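Local coordinates for protein 7beta-hydroxysteroid dehydrogenase (Collinsella aerofaciens, PDB 5FYD) that reduces the 7-oxo group of 7-oxolithocholate with NADPH to give ursodeoxycholate, as a homodimeric short-chain dehydrogenase of a gut bacterium, at residues 27-32 against 54-59; 5-10 against 135-140. One frame throughout, in Å; residues are numbered along the deposited sequence.

Interaction 1. Residues 27-32 against 54-59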
loop_
_atom_site.group_PDB
_atom_site.type_symbol
_atom_site.label_atom_id
_atom_site.label_comp_id
_atom_site.label_asym_id
_atom_site.label_seq_id
_atom_site.Cartn_x
_atom_site.Cartn_y
_atom_site.Cartn_z
ATOM N N LYS A 27 5.485 -23.280 2.735
ATOM C CA LYS A 27 6.055 -23.984 3.893
ATOM C C LYS A 27 5.361 -25.340 4.142
ATOM O O LYS A 27 6.038 -26.365 4.307
ATOM C CB LYS A 27 6.014 -23.112 5.150
ATOM C CG LYS A 27 6.625 -23.738 6.389
ATOM C CD LYS A 27 8.129 -23.959 6.288
ATOM C CE LYS A 27 8.724 -24.274 7.656
ATOM N NZ LYS A 27 10.186 -24.000 7.710
ATOM N N ILE A 28 4.026 -25.372 4.132
ATOM C CA ILE A 28 3.337 -26.635 4.367
ATOM C C ILE A 28 3.516 -27.625 3.201
ATOM O O ILE A 28 3.626 -28.820 3.426
ATOM C CB ILE A 28 1.854 -26.484 4.809
ATOM C CG1 ILE A 28 0.972 -25.977 3.680
ATOM C CG2 ILE A 28 1.747 -25.603 6.068
ATOM C CD1 ILE A 28 -0.498 -26.129 4.004
ATOM N N ALA A 29 3.599 -27.108 1.976
ATOM C CA ALA A 29 3.876 -27.945 0.819
ATOM C C ALA A 29 5.273 -28.550 0.915
ATOM O O ALA A 29 5.438 -29.748 0.675
ATOM C CB ALA A 29 3.716 -27.151 -0.449
ATOM N N ALA A 30 6.259 -27.740 1.296
ATOM C CA ALA A 30 7.622 -28.246 1.556
ATOM C C ALA A 30 7.630 -29.309 2.654
ATOM O O ALA A 30 8.437 -30.256 2.631
ATOM C CB ALA A 30 8.541 -27.106 1.935
ATOM N N GLY A 31 6.733 -29.151 3.626
ATOM C CA GLY A 31 6.510 -30.141 4.659
ATOM C C GLY A 31 5.635 -31.323 4.276
ATOM O O GLY A 31 5.253 -32.109 5.139
ATOM N N GLY A 32 5.312 -31.444 2.987
ATOM C CA GLY A 32 4.581 -32.572 2.442
ATOM C C GLY A 32 3.065 -32.502 2.455
ATOM O O GLY A 32 2.419 -33.456 2.024
ATOM N N GLU A 54 3.862 -27.781 -9.208
ATOM C CA GLU A 54 5.079 -27.980 -10.013
ATOM C C GLU A 54 6.365 -27.988 -9.162
ATOM O O GLU A 54 7.282 -28.765 -9.419
ATOM C CB GLU A 54 5.169 -26.914 -11.116
ATOM C CG GLU A 54 5.899 -27.379 -12.354
ATOM C CD GLU A 54 5.112 -28.456 -13.099
ATOM O OE1 GLU A 54 3.961 -28.215 -13.557
ATOM O OE2 GLU A 54 5.643 -29.572 -13.192
ATOM N N THR A 55 6.393 -27.173 -8.120
ATOM C CA THR A 55 7.551 -27.071 -7.248
ATOM C C THR A 55 7.632 -28.183 -6.203
ATOM O O THR A 55 8.731 -28.705 -5.929
ATOM C CB THR A 55 7.544 -25.693 -6.546
ATOM O OG1 THR A 55 7.499 -24.678 -7.550
ATOM C CG2 THR A 55 8.786 -25.502 -5.676
ATOM N N TYR A 56 6.493 -28.518 -5.598
ATOM C CA TYR A 56 6.453 -29.400 -4.415
ATOM C C TYR A 56 5.843 -30.773 -4.622
ATOM O O TYR A 56 6.046 -31.653 -3.796
ATOM C CB TYR A 56 5.769 -28.716 -3.241
ATOM C CG TYR A 56 6.474 -27.439 -2.832
ATOM C CD1 TYR A 56 7.661 -27.482 -2.121
ATOM C CD2 TYR A 56 5.968 -26.197 -3.187
ATOM C CE1 TYR A 56 8.316 -26.322 -1.757
ATOM C CE2 TYR A 56 6.623 -25.041 -2.820
ATOM C CZ TYR A 56 7.796 -25.118 -2.104
ATOM O OH TYR A 56 8.450 -23.955 -1.745
ATOM N N GLY A 57 5.107 -30.972 -5.714
ATOM C CA GLY A 57 4.510 -32.275 -5.988
ATOM C C GLY A 57 3.410 -32.647 -5.011
ATOM O O GLY A 57 3.166 -33.828 -4.758
ATOM N N VAL A 58 2.748 -31.639 -4.456
ATOM C CA VAL A 58 1.590 -31.879 -3.591
ATOM C C VAL A 58 0.324 -31.590 -4.365
ATOM O O VAL A 58 0.353 -30.918 -5.411
ATOM C CB VAL A 58 1.650 -31.065 -2.272
ATOM C CG1 VAL A 58 2.924 -31.427 -1.509
ATOM C CG2 VAL A 58 1.541 -29.572 -2.499
ATOM N N GLU A 59 -0.787 -32.069 -3.832
ATOM C CA GLU A 59 -2.101 -31.749 -4.397
ATOM C C GLU A 59 -2.531 -30.370 -3.922
ATOM O O GLU A 59 -2.140 -29.930 -2.831
ATOM C CB GLU A 59 -3.145 -32.765 -3.968
ATOM C CG GLU A 59 -2.901 -34.175 -4.494
ATOM C CD GLU A 59 -3.885 -35.155 -3.933
ATOM O OE1 GLU A 59 -3.633 -35.694 -2.846
ATOM O OE2 GLU A 59 -4.967 -35.322 -4.533
HETATM O O HOH W 1 6.793 -31.730 -0.858
#
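The carbonyl oxygen of A29 is met by G32 N, which donates at 2.9 Å, and by a water 2.8 Å from A29 O and 3.0 Å from Y56 O; with more acceptors around it than protons to give, this water cannot serve all at once. Between residues 27-32 and 54-59 no direct hydrogen bond forms. V58 CG1 packs on this oxygen, 3.7 Å from A29 O, while V58 CG2 lies against the A29 methyl. The G32 bond belongs to a Schellman motif closing helix 19-30, with G32 at positive phi as C-prime; in the Rossmann fold, that helix lies beside the end of helix 42-56. Y56 turns CG anti to its carbonyl carbon (chi1 -60°), which brings the ring against A29 and A30. T55 CG2 lies over the centre of one face and A30 N over the opposite face, 3.7 Å from Y56 CD1; A30 CB meets Y56 CE1 at 3.8 Å. The A29 methyl approaches obliquely, 3.7 Å from Y56 CG. Replacing Y56 with a serine would probably leave the A29 and A30 methyls without their aromatic partner and open a gap between the helix ends. I52, one turn earlier in helix 42-56, touches A29 and V58.

Interaction 2. Residues 5-10 against 135-140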
loop_
_atom_site.group_PDB
_atom_site.type_symbol
_atom_site.label_atom_id
_atom_site.label_comp_id
_atom_site.label_asym_id
_atom_site.label_seq_id
_atom_site.Cartn_x
_atom_site.Cartn_y
_atom_site.Cartn_z
ATOM N N GLU A 5 3.042 -36.107 7.975
ATOM C CA GLU A 5 3.083 -37.266 8.868
ATOM C C GLU A 5 2.658 -36.895 10.286
ATOM O O GLU A 5 1.972 -37.664 10.960
ATOM C CB GLU A 5 4.496 -37.881 8.870
ATOM C CG GLU A 5 4.927 -38.450 7.523
ATOM C CD GLU A 5 6.438 -38.693 7.400
ATOM O OE1 GLU A 5 7.259 -37.776 7.640
ATOM O OE2 GLU A 5 6.817 -39.822 7.026
ATOM N N LYS A 6 3.057 -35.718 10.749
ATOM C CA LYS A 6 2.805 -35.314 12.134
ATOM C C LYS A 6 1.346 -34.887 12.354
ATOM O O LYS A 6 0.716 -35.241 13.359
ATOM C CB LYS A 6 3.759 -34.174 12.517
ATOM C CG LYS A 6 3.650 -33.724 13.964
ATOM C CD LYS A 6 4.702 -32.685 14.313
ATOM C CE LYS A 6 4.750 -32.482 15.822
ATOM N NZ LYS A 6 5.898 -31.618 16.210
ATOM N N TYR A 7 0.819 -34.110 11.411
ATOM C CA TYR A 7 -0.495 -33.463 11.610
ATOM C C TYR A 7 -1.654 -33.945 10.741
ATOM O O TYR A 7 -2.776 -34.106 11.237
ATOM C CB TYR A 7 -0.332 -31.953 11.459
ATOM C CG TYR A 7 0.504 -31.317 12.536
ATOM C CD1 TYR A 7 0.121 -31.378 13.880
ATOM C CD2 TYR A 7 1.662 -30.623 12.217
ATOM C CE1 TYR A 7 0.889 -30.787 14.872
ATOM C CE2 TYR A 7 2.423 -30.006 13.198
ATOM C CZ TYR A 7 2.026 -30.081 14.520
ATOM O OH TYR A 7 2.809 -29.466 15.473
ATOM N N GLY A 8 -1.411 -34.174 9.459
ATOM C CA GLY A 8 -2.471 -34.703 8.577
ATOM C C GLY A 8 -2.264 -34.374 7.123
ATOM O O GLY A 8 -1.326 -33.706 6.779
ATOM N N GLU A 9 -3.155 -34.850 6.264
ATOM C CA GLU A 9 -2.922 -34.785 4.812
ATOM C C GLU A 9 -3.009 -33.410 4.186
ATOM O O GLU A 9 -2.246 -33.115 3.263
ATOM C CB GLU A 9 -3.895 -35.697 4.039
ATOM C CG GLU A 9 -3.571 -37.163 4.086
ATOM C CD GLU A 9 -2.254 -37.471 3.408
ATOM O OE1 GLU A 9 -2.073 -37.252 2.178
ATOM O OE2 GLU A 9 -1.391 -37.908 4.148
ATOM N N TRP A 10 -3.971 -32.601 4.635
ATOM C CA TRP A 10 -4.237 -31.318 4.028
ATOM C C TRP A 10 -4.080 -30.171 5.023
ATOM O O TRP A 10 -4.483 -30.286 6.179
ATOM C CB TRP A 10 -5.648 -31.282 3.450
ATOM C CG TRP A 10 -5.829 -32.150 2.245
ATOM C CD1 TRP A 10 -6.078 -33.486 2.222
ATOM C CD2 TRP A 10 -5.801 -31.718 0.890
ATOM N NE1 TRP A 10 -6.195 -33.926 0.921
ATOM C CE2 TRP A 10 -6.017 -32.864 0.081
ATOM C CE3 TRP A 10 -5.589 -30.476 0.271
ATOM C CZ2 TRP A 10 -6.079 -32.795 -1.302
ATOM C CZ3 TRP A 10 -5.619 -30.401 -1.100
ATOM C CH2 TRP A 10 -5.860 -31.563 -1.887
ATOM N N ARG A 135 -5.499 -34.462 16.859
ATOM C CA ARG A 135 -4.388 -34.299 15.979
ATOM C C ARG A 135 -4.637 -33.090 15.068
ATOM O O ARG A 135 -5.699 -32.998 14.459
ATOM C CB ARG A 135 -4.229 -35.594 15.174
ATOM C CG ARG A 135 -3.370 -35.463 13.945
ATOM C CD ARG A 135 -3.211 -36.777 13.190
ATOM N NE ARG A 135 -4.447 -37.380 12.668
ATOM C CZ ARG A 135 -5.028 -37.124 11.486
ATOM N NH1 ARG A 135 -4.563 -36.185 10.678
ATOM N NH2 ARG A 135 -6.123 -37.805 11.127
ATOM N N GLY A 136 -3.655 -32.189 15.001
ATOM C CA GLY A 136 -3.735 -31.033 14.117
ATOM C C GLY A 136 -2.942 -29.844 14.577
ATOM O O GLY A 136 -2.395 -29.832 15.672
ATOM N N ALA A 137 -2.909 -28.811 13.746
ATOM C CA ALA A 137 -2.207 -27.595 14.118
ATOM C C ALA A 137 -2.879 -26.367 13.570
ATOM O O ALA A 137 -3.435 -26.395 12.468
ATOM C CB ALA A 137 -0.785 -27.667 13.640
ATOM N N VAL A 138 -2.845 -25.288 14.344
ATOM C CA VAL A 138 -3.347 -24.006 13.901
ATOM C C VAL A 138 -2.285 -22.962 14.200
ATOM O O VAL A 138 -1.775 -22.909 15.323
ATOM C CB VAL A 138 -4.629 -23.592 14.643
ATOM C CG1 VAL A 138 -5.106 -22.200 14.171
ATOM C CG2 VAL A 138 -5.718 -24.630 14.442
ATOM N N ILE A 139 -1.958 -22.138 13.212
ATOM C CA ILE A 139 -1.160 -20.921 13.449
ATOM C C ILE A 139 -1.953 -19.771 12.908
ATOM O O ILE A 139 -2.145 -19.678 11.712
ATOM C CB ILE A 139 0.223 -20.962 12.758
ATOM C CG1 ILE A 139 1.056 -22.130 13.298
ATOM C CG2 ILE A 139 0.955 -19.618 12.941
ATOM C CD1 ILE A 139 2.348 -22.356 12.526
ATOM N N ASN A 140 -2.439 -18.906 13.783
ATOM C CA ASN A 140 -3.154 -17.730 13.341
ATOM C C ASN A 140 -2.242 -16.519 13.400
ATOM O O ASN A 140 -1.323 -16.449 14.207
ATOM C CB ASN A 140 -4.408 -17.496 14.168
ATOM C CG ASN A 140 -5.425 -18.576 13.980
ATOM O OD1 ASN A 140 -5.595 -19.108 12.880
ATOM N ND2 ASN A 140 -6.124 -18.921 15.059
#
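Y7 receives the methyl of A137 squarely over one face of its ring: A137 CB stands 3.7 Å from the Y7 ring centroid and only 8° off the normal, the geometry of a CH-pi contact. The pairing sets the short N-terminal helix 3-7 against the start of strand 136-143, an inner strand of the parallel Rossmann sheet, between 85-90 and 179-186. On the opposite face of the ring lies K6 CG, 3.9 Å above its plane, so the Y7 ring is sandwiched between an aliphatic chain of its own helix and the strand methyl. G136 O comes in obliquely, 3.5 Å from Y7 CD1.

The polar link is made by R135, whose NH1 donates to Y7 O at 2.8 Å with an N-H...O angle of 156°. The oxygen lies near the guanidinium plane, whereas the donor is tilted 31° from the carbonyl plane. R135 reaches it by running out with CG anti to the backbone N and then bending at its third side-chain torsion, a path that also lays its CG and CD alongside the same carbonyl. NH1 passes close to G8 as well, 3.3 Å from G8 CA; a beta carbon there would clash with NH1, and the backbone angles of G8 would press it against the preceding carbonyl too.

Farther out, two aspartates position these groups. D84 forms a salt bridge with R135 NH2 and also accepts from E9 N, tying the guanidinium to the backbone at E9. The strand itself is held by backbone bonds from G136 to D180 and from A137 to G86, in the neighbouring strands. D180 does double duty, because its OD2 is hydrogen-bonded to the phenolic OH of Y7.

Interaction 1 is a surface contact and interaction 2 a largely buried one, although the areas they bury are alike, 222 and 232 Å². The first joins two helix ends near one edge of the sheet, through methyls, a ring and a water lying between them; the second joins the N-terminal helix to an inner strand, with a direct arginine-to-carbonyl bond and charged partners behind it. Each uses a tyrosine against alanine, but only in 5-10 against 135-140 does the methyl stand over the ring centre. Their centres are 14 Å apart, and interaction 1 is nested within the chain loop closed by interaction 2. They touch where E59 CB packs on W10 CH2 at 3.6 Å.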